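Local coordinates for molybdate binding protein II (Clostridium pasteurianum, PDB 1GUT) that binds molybdate as a small molbindin, taking up one molybdenum per protein molecule, at residues A[11-16]-A[23-28]. Sequence-based numbering, arbitrary orientation.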
# COMPACT_ATOMS: atom_id res chain seq x y z
N GLY A 11 -5.21 -7.47 -19.73
CA GLY A 11 -4.96 -6.40 -20.67
C GLY A 11 -3.76 -6.67 -21.53
O GLY A 11 -3.14 -7.72 -21.43
N LYS A 12 -3.46 -5.71 -22.39
CA LYS A 12 -2.34 -5.82 -23.30
C LYS A 12 -1.38 -4.70 -22.98
O LYS A 12 -1.79 -3.56 -22.79
CB LYS A 12 -2.87 -5.68 -24.74
CG LYS A 12 -1.80 -5.79 -25.78
CD LYS A 12 -2.44 -5.80 -27.18
CE LYS A 12 -1.42 -6.13 -28.27
NZ LYS A 12 -1.04 -7.58 -28.30
N VAL A 13 -0.09 -5.01 -22.91
CA VAL A 13 0.89 -3.98 -22.61
C VAL A 13 0.98 -3.00 -23.77
O VAL A 13 1.26 -3.40 -24.92
CB VAL A 13 2.29 -4.57 -22.36
CG1 VAL A 13 3.27 -3.45 -22.13
CG2 VAL A 13 2.27 -5.52 -21.15
N VAL A 14 0.71 -1.72 -23.49
CA VAL A 14 0.81 -0.67 -24.50
C VAL A 14 1.95 0.31 -24.20
O VAL A 14 2.27 1.18 -25.03
CB VAL A 14 -0.51 0.10 -24.73
CG1 VAL A 14 -1.55 -0.83 -25.33
CG2 VAL A 14 -1.04 0.75 -23.43
N GLY A 15 2.55 0.20 -23.03
CA GLY A 15 3.66 1.06 -22.67
C GLY A 15 4.57 0.37 -21.67
O GLY A 15 4.11 -0.32 -20.77
N LEU A 16 5.87 0.60 -21.81
CA LEU A 16 6.87 0.05 -20.90
C LEU A 16 8.03 1.01 -20.83
O LEU A 16 8.60 1.36 -21.87
CB LEU A 16 7.34 -1.33 -21.37
CG LEU A 16 8.42 -2.03 -20.55
CD1 LEU A 16 7.96 -2.30 -19.13
CD2 LEU A 16 8.76 -3.35 -21.24
N ALA A 23 10.13 -0.24 -13.01
CA ALA A 23 9.67 -0.11 -14.38
C ALA A 23 8.20 0.20 -14.35
O ALA A 23 7.48 -0.29 -13.50
CB ALA A 23 9.91 -1.40 -15.18
N GLU A 24 7.78 1.00 -15.31
CA GLU A 24 6.39 1.40 -15.46
C GLU A 24 5.80 0.63 -16.62
O GLU A 24 6.30 0.68 -17.73
CB GLU A 24 6.30 2.91 -15.71
CG GLU A 24 4.84 3.40 -15.79
CD GLU A 24 4.75 4.85 -16.20
OE1 GLU A 24 5.54 5.65 -15.69
OE2 GLU A 24 3.90 5.21 -17.03
N VAL A 25 4.73 -0.10 -16.34
CA VAL A 25 4.03 -0.91 -17.33
C VAL A 25 2.62 -0.35 -17.48
O VAL A 25 1.91 -0.17 -16.48
CB VAL A 25 3.93 -2.38 -16.81
CG1 VAL A 25 3.30 -3.32 -17.88
CG2 VAL A 25 5.29 -2.90 -16.37
N VAL A 26 2.20 -0.09 -18.72
CA VAL A 26 0.83 0.41 -18.97
C VAL A 26 0.09 -0.65 -19.76
O VAL A 26 0.57 -1.12 -20.80
CB VAL A 26 0.85 1.76 -19.74
CG1 VAL A 26 -0.54 2.31 -19.92
CG2 VAL A 26 1.72 2.78 -18.99
N LEU A 27 -1.07 -1.04 -19.25
CA LEU A 27 -1.90 -2.06 -19.87
C LEU A 27 -3.21 -1.47 -20.33
O LEU A 27 -3.85 -0.70 -19.61
CB LEU A 27 -2.27 -3.14 -18.86
CG LEU A 27 -1.27 -3.96 -18.08
CD1 LEU A 27 -2.04 -5.02 -17.29
CD2 LEU A 27 -0.32 -4.62 -19.06
N GLU A 28 -3.65 -1.86 -21.51
CA GLU A 28 -4.96 -1.44 -22.00
C GLU A 28 -5.91 -2.58 -21.64
O GLU A 28 -5.70 -3.72 -22.06
CB GLU A 28 -4.93 -1.29 -23.53
CG GLU A 28 -6.30 -1.10 -24.17
CD GLU A 28 -6.34 -1.51 -25.64
OE1 GLU A 28 -5.27 -1.78 -26.27
OE2 GLU A 28 -7.46 -1.58 -26.18
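Val26 O accepts two backbone N-H groups from the facing strand, from Val14 N at 2.8 Å and from Gly15 N at 3.3 Å, the latter more bent. Two successive residues opposite one define a classic beta bulge, set in the antiparallel hairpin of strands 8-18 and 22-29 in this OB-like TOBE domain. Val14 takes the first bulge position with a nearly helical psi of -8°, and the register slips by one residue. Around the bulge the pairing is regular: Val26 N reaches Gly15 O at 2.8 Å, while Lys12 and Glu28 form a hydrogen-bonded pair whose N and O atoms join reciprocally. Glycine suits position 11 because Glu28 O comes within 3.1 Å of Gly11 CA, on the side where a CB would stand.

Val13, Val25 and Leu27 are buried on one face, and Leu16, less covered, lies at its end. Beta-branched valines suit the extended backbone here, and Val13 and Leu27 carry the packing on to Leu55 and Ala57 of strand 54-58, Leu27 also touching Ile66 of a third subunit. Leu16 CD1 lies alongside Val25 CG2 at 3.9 Å. On the other face the long polar side chains of Lys12 and Glu28 suit the more open surface; Lys12 NZ turns away to bond Gly52 O. There the bulge's Val14 lays CG2 against Val26 CG1 and CG1 against Glu28 CB. Back on the buried face, with CG1 anti to the backbone N (chi1 177°), Val13 turns CG2 to the side of its backbone N, where it meets Leu27 CD2 at a tight 3.4 Å.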